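Local coordinates for transcriptional regulatory protein FixJ (Sinorhizobium meliloti, PDB 1DBW) that acts as a two-component response regulator which, once activated by FixL, switches on transcription of nitrogen-fixation genes, here represented by its receiver domain, at residues V80-G83 with M89-E92; D54-D59 with I102-E107; T5-D10 with E37-F42; A20-M25 with F106-I111. The protein carries 2 engineered substitutions. One frame throughout, in Å; residues are numbered along the deposited sequence.

Contact 1: V80-G83 with M89-E92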
# COMPACT_ATOMS: atom_id res chain seq x y z
N VAL A 80 2.85 -0.97 -4.03
CA VAL A 80 2.21 -2.29 -4.17
C VAL A 80 3.27 -3.34 -3.90
O VAL A 80 4.29 -3.33 -4.52
CB VAL A 80 1.65 -2.46 -5.62
CG1 VAL A 80 1.13 -3.88 -5.82
CG2 VAL A 80 0.48 -1.44 -5.87
N ILE A 81 3.07 -4.15 -2.87
CA ILE A 81 4.04 -5.19 -2.55
C ILE A 81 3.65 -6.33 -3.48
O ILE A 81 2.49 -6.78 -3.50
CB ILE A 81 3.93 -5.62 -1.10
CG1 ILE A 81 4.42 -4.47 -0.22
CG2 ILE A 81 4.80 -6.84 -0.87
CD1 ILE A 81 4.15 -4.69 1.28
N THR A 82 4.66 -6.85 -4.18
CA THR A 82 4.42 -7.89 -5.17
C THR A 82 5.09 -9.23 -4.84
O THR A 82 6.08 -9.28 -4.09
CB THR A 82 4.85 -7.38 -6.58
OG1 THR A 82 6.24 -7.03 -6.56
CG2 THR A 82 4.07 -6.09 -6.97
N GLY A 83 4.56 -10.29 -5.43
CA GLY A 83 5.09 -11.62 -5.19
C GLY A 83 6.52 -11.82 -5.63
O GLY A 83 6.99 -11.19 -6.60
N MET A 89 2.83 -8.80 -12.11
CA MET A 89 2.20 -8.00 -11.03
C MET A 89 2.89 -6.65 -10.88
O MET A 89 2.24 -5.62 -10.75
CB MET A 89 2.24 -8.75 -9.69
CG MET A 89 1.22 -8.21 -8.70
SD MET A 89 1.28 -8.99 -7.03
CE MET A 89 2.05 -10.47 -7.31
N ALA A 90 4.22 -6.67 -10.87
CA ALA A 90 5.00 -5.43 -10.74
C ALA A 90 4.78 -4.49 -11.91
O ALA A 90 4.63 -3.28 -11.74
CB ALA A 90 6.50 -5.74 -10.60
N VAL A 91 4.78 -5.04 -13.13
CA VAL A 91 4.60 -4.23 -14.32
C VAL A 91 3.21 -3.58 -14.30
O VAL A 91 3.09 -2.38 -14.52
CB VAL A 91 4.82 -5.10 -15.61
CG1 VAL A 91 4.48 -4.33 -16.86
CG2 VAL A 91 6.28 -5.59 -15.63
N GLU A 92 2.21 -4.37 -13.93
CA GLU A 92 0.82 -3.90 -13.89
C GLU A 92 0.59 -2.87 -12.80
O GLU A 92 -0.18 -1.94 -12.99
CB GLU A 92 -0.14 -5.08 -13.78
CG GLU A 92 -0.21 -5.91 -15.08
CD GLU A 92 -0.50 -5.06 -16.34
OE1 GLU A 92 0.18 -5.25 -17.37
OE2 GLU A 92 -1.41 -4.19 -16.28

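Contact 2: D54-D59 with I102-E107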
# COMPACT_ATOMS: atom_id res chain seq x y z
N ASP A 54 -0.55 -5.45 0.07
CA ASP A 54 0.10 -6.77 -0.01
C ASP A 54 -1.10 -7.71 -0.15
O ASP A 54 -1.57 -8.31 0.84
CB ASP A 54 0.94 -7.12 1.22
CG ASP A 54 1.71 -8.45 1.05
OD1 ASP A 54 2.48 -8.81 1.96
OD2 ASP A 54 1.56 -9.12 -0.00
N LEU A 55 -1.65 -7.71 -1.36
CA LEU A 55 -2.83 -8.50 -1.73
C LEU A 55 -2.39 -9.64 -2.65
O LEU A 55 -1.85 -9.41 -3.74
CB LEU A 55 -3.84 -7.61 -2.45
CG LEU A 55 -4.34 -6.48 -1.56
CD1 LEU A 55 -5.04 -5.40 -2.38
CD2 LEU A 55 -5.25 -7.06 -0.48
N ARG A 56 -2.62 -10.86 -2.19
CA ARG A 56 -2.21 -12.05 -2.94
C ARG A 56 -3.34 -12.74 -3.66
O ARG A 56 -3.12 -13.32 -4.72
CB ARG A 56 -1.53 -13.05 -2.00
CG ARG A 56 -0.44 -12.42 -1.16
CD ARG A 56 -0.28 -13.18 0.14
NE ARG A 56 0.38 -12.37 1.16
CZ ARG A 56 1.47 -12.73 1.81
NH1 ARG A 56 2.04 -13.90 1.56
NH2 ARG A 56 2.00 -11.92 2.73
N MET A 57 -4.54 -12.71 -3.09
CA MET A 57 -5.69 -13.34 -3.75
C MET A 57 -6.06 -12.53 -5.01
O MET A 57 -6.51 -11.37 -4.91
CB MET A 57 -6.89 -13.45 -2.80
CG MET A 57 -8.22 -13.74 -3.49
SD MET A 57 -8.05 -14.83 -4.94
CE MET A 57 -8.37 -16.45 -4.17
N PRO A 58 -5.83 -13.11 -6.21
CA PRO A 58 -6.11 -12.47 -7.51
C PRO A 58 -7.55 -11.96 -7.74
O PRO A 58 -7.88 -11.44 -8.83
CB PRO A 58 -5.72 -13.57 -8.52
CG PRO A 58 -5.96 -14.86 -7.73
CD PRO A 58 -5.34 -14.49 -6.40
N ASP A 59 -8.40 -12.11 -6.71
CA ASP A 59 -9.80 -11.65 -6.71
C ASP A 59 -9.83 -10.13 -6.59
O ASP A 59 -10.84 -9.47 -6.88
CB ASP A 59 -10.56 -12.27 -5.54
N ILE A 102 7.28 -3.13 -4.61
CA ILE A 102 8.33 -3.73 -3.81
C ILE A 102 8.15 -5.23 -3.86
O ILE A 102 7.16 -5.75 -3.38
CB ILE A 102 8.26 -3.32 -2.35
CG1 ILE A 102 8.42 -1.79 -2.22
CG2 ILE A 102 9.35 -4.06 -1.56
CD1 ILE A 102 9.78 -1.28 -2.60
N GLU A 103 9.13 -5.92 -4.42
CA GLU A 103 9.07 -7.37 -4.52
C GLU A 103 9.49 -8.04 -3.20
O GLU A 103 10.47 -7.63 -2.57
CB GLU A 103 10.03 -7.81 -5.66
CG GLU A 103 10.10 -9.32 -5.86
CD GLU A 103 11.20 -9.72 -6.86
OE1 GLU A 103 11.86 -8.85 -7.48
OE2 GLU A 103 11.42 -10.94 -6.99
N LYS A 104 8.71 -9.03 -2.77
CA LYS A 104 8.96 -9.79 -1.57
C LYS A 104 10.01 -10.89 -1.83
O LYS A 104 10.10 -11.42 -2.95
CB LYS A 104 7.68 -10.49 -1.12
CG LYS A 104 6.58 -9.57 -0.69
CD LYS A 104 5.46 -10.31 0.02
CE LYS A 104 4.48 -10.91 -0.96
NZ LYS A 104 3.29 -11.41 -0.23
N PRO A 105 10.86 -11.18 -0.82
CA PRO A 105 10.92 -10.57 0.51
C PRO A 105 11.68 -9.25 0.39
O PRO A 105 12.48 -9.07 -0.56
CB PRO A 105 11.74 -11.57 1.34
CG PRO A 105 11.67 -12.86 0.54
CD PRO A 105 11.71 -12.39 -0.88
N PHE A 106 11.42 -8.32 1.31
CA PHE A 106 12.10 -7.04 1.27
C PHE A 106 12.69 -6.70 2.63
O PHE A 106 12.22 -7.20 3.64
CB PHE A 106 11.13 -5.92 0.85
CG PHE A 106 9.86 -5.90 1.66
CD1 PHE A 106 9.83 -5.31 2.92
CD2 PHE A 106 8.71 -6.53 1.20
CE1 PHE A 106 8.68 -5.35 3.73
CE2 PHE A 106 7.56 -6.57 1.99
CZ PHE A 106 7.54 -5.98 3.26
N GLU A 107 13.69 -5.82 2.63
CA GLU A 107 14.32 -5.35 3.85
C GLU A 107 13.42 -4.23 4.37
O GLU A 107 12.87 -3.45 3.59
CB GLU A 107 15.69 -4.70 3.60
CG GLU A 107 16.73 -5.56 2.94
CD GLU A 107 17.61 -6.30 3.92
OE1 GLU A 107 17.63 -5.95 5.13
OE2 GLU A 107 18.30 -7.25 3.47

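Contact 3: T5-D10 with E37-F42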
# COMPACT_ATOMS: atom_id res chain seq x y z
N THR A 5 -0.42 9.19 7.35
CA THR A 5 -0.71 7.86 7.83
C THR A 5 -0.47 6.83 6.75
O THR A 5 -0.74 7.11 5.59
CB THR A 5 -2.20 7.77 8.26
OG1 THR A 5 -2.42 8.72 9.33
CG2 THR A 5 -2.56 6.37 8.77
N VAL A 6 0.15 5.72 7.14
CA VAL A 6 0.38 4.62 6.20
C VAL A 6 -0.80 3.65 6.38
O VAL A 6 -0.97 3.09 7.45
CB VAL A 6 1.69 3.84 6.51
CG1 VAL A 6 1.90 2.76 5.41
CG2 VAL A 6 2.88 4.77 6.55
N HIS A 7 -1.52 3.39 5.28
CA HIS A 7 -2.70 2.51 5.32
C HIS A 7 -2.29 1.20 4.73
O HIS A 7 -1.91 1.19 3.57
CB HIS A 7 -3.82 3.15 4.48
CG HIS A 7 -4.38 4.38 5.14
ND1 HIS A 7 -5.37 4.29 6.10
CD2 HIS A 7 -4.03 5.68 5.07
CE1 HIS A 7 -5.60 5.49 6.60
NE2 HIS A 7 -4.80 6.36 5.99
N ILE A 8 -2.28 0.14 5.56
CA ILE A 8 -1.83 -1.17 5.09
C ILE A 8 -3.02 -2.07 4.81
O ILE A 8 -3.86 -2.30 5.67
CB ILE A 8 -0.96 -1.87 6.11
CG1 ILE A 8 0.19 -0.94 6.60
CG2 ILE A 8 -0.40 -3.14 5.50
CD1 ILE A 8 1.24 -0.73 5.58
N VAL A 9 -3.06 -2.59 3.60
CA VAL A 9 -4.16 -3.45 3.21
C VAL A 9 -3.47 -4.77 2.91
O VAL A 9 -2.69 -4.87 1.99
CB VAL A 9 -4.91 -2.86 1.97
CG1 VAL A 9 -6.11 -3.69 1.62
CG2 VAL A 9 -5.39 -1.48 2.27
N ASP A 10 -3.62 -5.74 3.81
CA ASP A 10 -2.97 -7.04 3.60
C ASP A 10 -3.96 -8.17 3.86
O ASP A 10 -4.63 -8.20 4.90
CB ASP A 10 -1.73 -7.16 4.50
CG ASP A 10 -0.78 -8.31 4.08
OD1 ASP A 10 -1.21 -9.30 3.45
OD2 ASP A 10 0.42 -8.20 4.42
N GLU A 37 -11.78 -4.23 0.29
CA GLU A 37 -13.12 -3.64 0.34
C GLU A 37 -13.26 -2.63 1.45
O GLU A 37 -13.87 -1.58 1.27
CB GLU A 37 -14.20 -4.74 0.50
CG GLU A 37 -14.08 -5.89 -0.49
CD GLU A 37 -13.15 -7.01 -0.02
OE1 GLU A 37 -12.03 -7.13 -0.57
OE2 GLU A 37 -13.54 -7.77 0.90
N ALA A 38 -12.75 -2.99 2.63
CA ALA A 38 -12.80 -2.12 3.79
C ALA A 38 -12.04 -0.84 3.48
O ALA A 38 -12.51 0.26 3.81
CB ALA A 38 -12.19 -2.82 5.00
N PHE A 39 -10.88 -0.97 2.84
CA PHE A 39 -10.11 0.22 2.53
C PHE A 39 -10.82 1.12 1.53
O PHE A 39 -10.84 2.35 1.70
CB PHE A 39 -8.69 -0.09 2.06
CG PHE A 39 -7.92 1.14 1.69
CD1 PHE A 39 -7.45 1.99 2.69
CD2 PHE A 39 -7.76 1.50 0.37
CE1 PHE A 39 -6.85 3.18 2.37
CE2 PHE A 39 -7.17 2.69 0.04
CZ PHE A 39 -6.71 3.54 1.04
N LEU A 40 -11.40 0.53 0.49
CA LEU A 40 -12.13 1.32 -0.50
C LEU A 40 -13.28 2.10 0.14
O LEU A 40 -13.58 3.21 -0.27
CB LEU A 40 -12.66 0.40 -1.60
CG LEU A 40 -11.69 0.11 -2.72
CD1 LEU A 40 -12.17 -1.11 -3.48
CD2 LEU A 40 -11.60 1.31 -3.66
N ALA A 41 -13.93 1.52 1.14
CA ALA A 41 -15.04 2.17 1.81
C ALA A 41 -14.55 3.36 2.64
O ALA A 41 -15.24 4.39 2.75
CB ALA A 41 -15.81 1.16 2.70
N PHE A 42 -13.35 3.22 3.17
CA PHE A 42 -12.73 4.26 3.98
C PHE A 42 -11.99 5.33 3.16
O PHE A 42 -11.90 6.48 3.58
CB PHE A 42 -11.71 3.59 4.94
CG PHE A 42 -11.11 4.53 5.95
CD1 PHE A 42 -11.82 4.87 7.10
CD2 PHE A 42 -9.86 5.13 5.73
CE1 PHE A 42 -11.33 5.79 8.01
CE2 PHE A 42 -9.34 6.05 6.65
CZ PHE A 42 -10.08 6.38 7.79

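Contact 4: A20-M25 with F106-I111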
# COMPACT_ATOMS: atom_id res chain seq x y z
N ALA A 20 2.79 -3.98 9.66
CA ALA A 20 2.23 -2.87 10.43
C ALA A 20 2.99 -2.62 11.71
O ALA A 20 3.29 -1.46 12.04
CB ALA A 20 0.76 -3.14 10.75
N PHE A 21 3.27 -3.70 12.45
CA PHE A 21 4.00 -3.57 13.71
C PHE A 21 5.40 -3.02 13.47
O PHE A 21 5.88 -2.17 14.23
CB PHE A 21 4.06 -4.91 14.44
CG PHE A 21 2.72 -5.37 15.00
CD1 PHE A 21 2.66 -6.44 15.88
CD2 PHE A 21 1.54 -4.70 14.67
CE1 PHE A 21 1.43 -6.84 16.44
CE2 PHE A 21 0.31 -5.09 15.22
CZ PHE A 21 0.26 -6.16 16.11
N MET A 22 6.05 -3.48 12.41
CA MET A 22 7.38 -2.99 12.09
C MET A 22 7.36 -1.50 11.78
O MET A 22 8.20 -0.77 12.28
CB MET A 22 7.99 -3.77 10.92
CG MET A 22 9.40 -3.33 10.56
SD MET A 22 9.51 -1.83 9.55
CE MET A 22 8.84 -2.47 7.95
N LEU A 23 6.36 -1.03 11.03
CA LEU A 23 6.26 0.39 10.70
C LEU A 23 5.95 1.18 11.96
O LEU A 23 6.53 2.26 12.20
CB LEU A 23 5.21 0.62 9.61
CG LEU A 23 5.63 0.02 8.27
CD1 LEU A 23 4.46 0.24 7.28
CD2 LEU A 23 6.89 0.70 7.76
N THR A 24 5.09 0.61 12.78
CA THR A 24 4.72 1.24 14.05
C THR A 24 5.97 1.44 14.90
O THR A 24 6.18 2.52 15.45
CB THR A 24 3.68 0.41 14.83
OG1 THR A 24 2.45 0.39 14.10
CG2 THR A 24 3.40 1.04 16.17
N MET A 25 6.82 0.43 14.98
CA MET A 25 8.02 0.57 15.78
C MET A 25 8.99 1.62 15.26
O MET A 25 9.79 2.16 16.03
CB MET A 25 8.70 -0.79 15.98
CG MET A 25 7.84 -1.77 16.75
SD MET A 25 8.64 -3.37 17.02
CE MET A 25 10.35 -2.91 17.01
N PHE A 106 11.42 -8.32 1.31
CA PHE A 106 12.10 -7.04 1.27
C PHE A 106 12.69 -6.70 2.63
O PHE A 106 12.22 -7.20 3.64
CB PHE A 106 11.13 -5.92 0.85
CG PHE A 106 9.86 -5.90 1.66
CD1 PHE A 106 9.83 -5.31 2.92
CD2 PHE A 106 8.71 -6.53 1.20
CE1 PHE A 106 8.68 -5.35 3.73
CE2 PHE A 106 7.56 -6.57 1.99
CZ PHE A 106 7.54 -5.98 3.26
N GLU A 107 13.69 -5.82 2.63
CA GLU A 107 14.32 -5.35 3.85
C GLU A 107 13.42 -4.23 4.37
O GLU A 107 12.87 -3.45 3.59
CB GLU A 107 15.69 -4.70 3.60
CG GLU A 107 16.73 -5.56 2.94
CD GLU A 107 17.61 -6.30 3.92
OE1 GLU A 107 17.63 -5.95 5.13
OE2 GLU A 107 18.30 -7.25 3.47
N ASP A 108 13.38 -4.10 5.68
CA ASP A 108 12.59 -3.05 6.30
C ASP A 108 13.04 -1.68 5.80
O ASP A 108 12.21 -0.83 5.49
CB ASP A 108 12.73 -3.10 7.82
CG ASP A 108 12.09 -4.35 8.42
OD1 ASP A 108 11.20 -4.94 7.78
OD2 ASP A 108 12.50 -4.73 9.53
N THR A 109 14.35 -1.47 5.66
CA THR A 109 14.82 -0.17 5.20
C THR A 109 14.28 0.16 3.81
O THR A 109 13.93 1.30 3.55
CB THR A 109 16.35 -0.10 5.19
OG1 THR A 109 16.85 -1.12 4.32
CG2 THR A 109 16.89 -0.32 6.60
N VAL A 110 14.12 -0.85 2.97
CA VAL A 110 13.64 -0.65 1.62
C VAL A 110 12.17 -0.23 1.53
O VAL A 110 11.83 0.68 0.75
CB VAL A 110 13.88 -1.88 0.73
CG1 VAL A 110 13.12 -1.77 -0.58
CG2 VAL A 110 15.35 -1.99 0.42
N ILE A 111 11.31 -0.87 2.32
CA ILE A 111 9.90 -0.50 2.28
C ILE A 111 9.75 0.87 2.95
O ILE A 111 8.94 1.68 2.51
CB ILE A 111 8.99 -1.55 2.95
CG1 ILE A 111 7.52 -1.22 2.69
CG2 ILE A 111 9.23 -1.62 4.43
CD1 ILE A 111 7.16 -1.14 1.25

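Contact 1: V80-G83 with M89-E92
Met89 carries most of this contact, reaching from the helix across to the end of the strand, where its thioether lies against the backbone of Thr82 and Gly83. The chain leaves the helix straight, with CG anti to the backbone N (chi1 -160°) and chi2 also extended, and SD comes to rest 3.8 Å from Thr82 CA. There it bends sharply: chi3 is only -21°, nearly eclipsed, and this turn carries the methyl over the peptide nitrogen that follows Thr82. Met89 CE approaches Gly83 N to 3.1 Å, which is unusually short for such a pair, so the exact placing of the methyl, and any strain read from it, is doubtful.

Thr82 answers with its own methyl. OG1 stands between the backbone N and the carbonyl carbon (chi1 59°), which leaves CG2 on the side of the backbone N, directed at the helix. CG2 packs 3.9 Å from Ala90 CA and is also in touch with Met89 CG. Thr82 and Ala90 form the nearest CA pair, 6.1 Å apart, and the small Ala90 side chain probably helps the helix backbone approach. No hydrogen bond joins the two segments; the interface is one of van der Waals fit.

Thr82 probably occupies the position of the serine or threonine that receiver domains carry at the end of this strand. The strand 78-82 lies within the parallel sheet between 49-54 and 100-103, and helix 87-95 is the connection of a beta-alpha-beta unit leading to the latter, whose Phe101 also touches Thr82 and Ala90.

Contact 2: D54-D59 with I102-E107
The ammonium of Lys104 sits over one face of the Arg56 guanidinium, two like charges in close company: NZ stands 3.0 Å above the centre of the group, nearest to CZ. What brings them together is the carboxylate of Asp54. Lys104 NZ donates over 2.9 Å to Asp54 OD2, which accepts with its syn lone pair, on the side of OD1. Arg56 takes that other oxygen, but weakly: its NH2 lies 3.2 Å from Asp54 OD1 and the N-H...O angle is only 122°. The stronger partner of Arg56 is Glu12, which forms a salt bridge with NH1.

With chi1 at -175°, the Asp54 carboxylate is swung away from its own backbone N and into this gathering. Lys104 comes from beyond strand 100-103, and a bend at chi3 (-83°) brings its CE and NZ round to the carboxylate; the peptide bond to Pro105 that follows is cis. A methionine in place of Lys104 would probably leave Asp54 OD2 without its charged mate.

Asp54 and Arg56 belong to the magnesium site together with Asp10 and Asp11, and Asp54 is the predicted phosphorylation site, unmodified here. A basic group ending beside the acidic cluster is consistent with the lysine of receiver domains that contacts the phosphoryl group. The mix of acids and bases fits a pocket that can take a metal ion and, probably, a phosphoryl group on Asp54.

Contact 3: T5-D10 with E37-F42
Apolar packing begins with Val9 and Phe39, where the strand and the helix come closest in backbone terms, their CA atoms 7.0 Å apart. Val9 CG2 presses against Phe39 CB at 3.6 Å and also touches CG, the first ring atom. The helix runs roughly counter to the strand, at 148°.

Aromatic contacts follow. The trans chi1 of Phe39 (178°) sends the ring out from the helix to the sheet, and its CE1 reaches CB of His7, two residues before Val9, at 3.7 Å. The planes of the two rings meet obliquely at 48°. One helical turn on, Phe42 adds a second oblique partner: its CE2 lies 3.8 Å from His7 CE1. Thr5 CG2 lies over one face of the imidazole, toward the rim. From the neighbouring strand 29-33, Lys31 makes a cation-pi contact with Phe42, and the His33 ring meets Phe39 edge-to-face. Replacing Phe39 by alanine is likely to leave a gap between the strand, at Val9 and His7, and helix 36-42, and to deprive His33 of its edge-to-face partner.

The polar contribution is a single hydrogen bond to a residue outside the two segments, between His7 ND1 and NE2 of His33.

Chemically, the join itself has no hydrogen bond and rests on apolar and oblique aromatic contacts, while ND1 of the buried imidazole is satisfied by the His33 side chain within the sheet.

Contact 4: A20-M25 with F106-I111
Met22 and Asp108 mark the nearest backbone approach, 7.8 Å between their CA atoms, where helix 13-25 passes the first turn of helix 108-119. Met22 makes the close contacts from its side. A fully extended first torsion (chi1 -179°) carries its CG up to the Asp108 carboxylate; bends at chi2 and chi3 then fold the thioether alongside Asp108 instead of end-on to it. The two side chains run alongside in opposite senses, with Met22 CG 3.6 Å from Asp108 CG while the terminal methyl has passed on towards the aspartate's own backbone. Met22 CE meets Asp108 OD1 at 3.4 Å and, farther in, Ile111 CG2 at 3.6 Å. The methyl is therefore shared between a solvent-exposed carboxylate and a buried branched side chain one turn along.

Each helix also has internal bonds here. Thr24 OG1 donates to Ala20 O over 2.9 Å, reaching it from above the carbonyl plane, and Thr24 N approaches the same oxygen from the opposite face. Glu107 occupies the N-cap position of the second helix, whose first turn is closed by Ile111 N bonding to Glu107 O.

Deeper in, Leu23 continues the packing onto Ile112 and Ile115 and onto strand 5-10. Neighbouring first and last helices on one face of a parallel sheet are a hallmark of the doubly wound, CheY-like receiver fold.

How the contacts relate
From the N terminus, strand 5-10 opens contact 3, and residues 20-25 open contact 4 before contact 3 closes on residues 37-42 of helix 36-42; the two therefore cross, and they also touch where Val6 and Ile8 meet Leu23. Contact 2 opens at 54-59, beyond contact 3, though the backbone of Asp54 is probably hydrogen-bonded to that of Val9 in the sheet. Within its loop lies the whole of contact 1, a short excursion from 80-83 to 89-92. Contact 2 then closes at 102-107 and contact 4 at 106-111, sharing Phe106 and Glu107. Contacts 1 and 3 fall on opposite sides of the chain's centre, about 17 Å apart between centres. Together the four join sheet, flanking helices and acidic site.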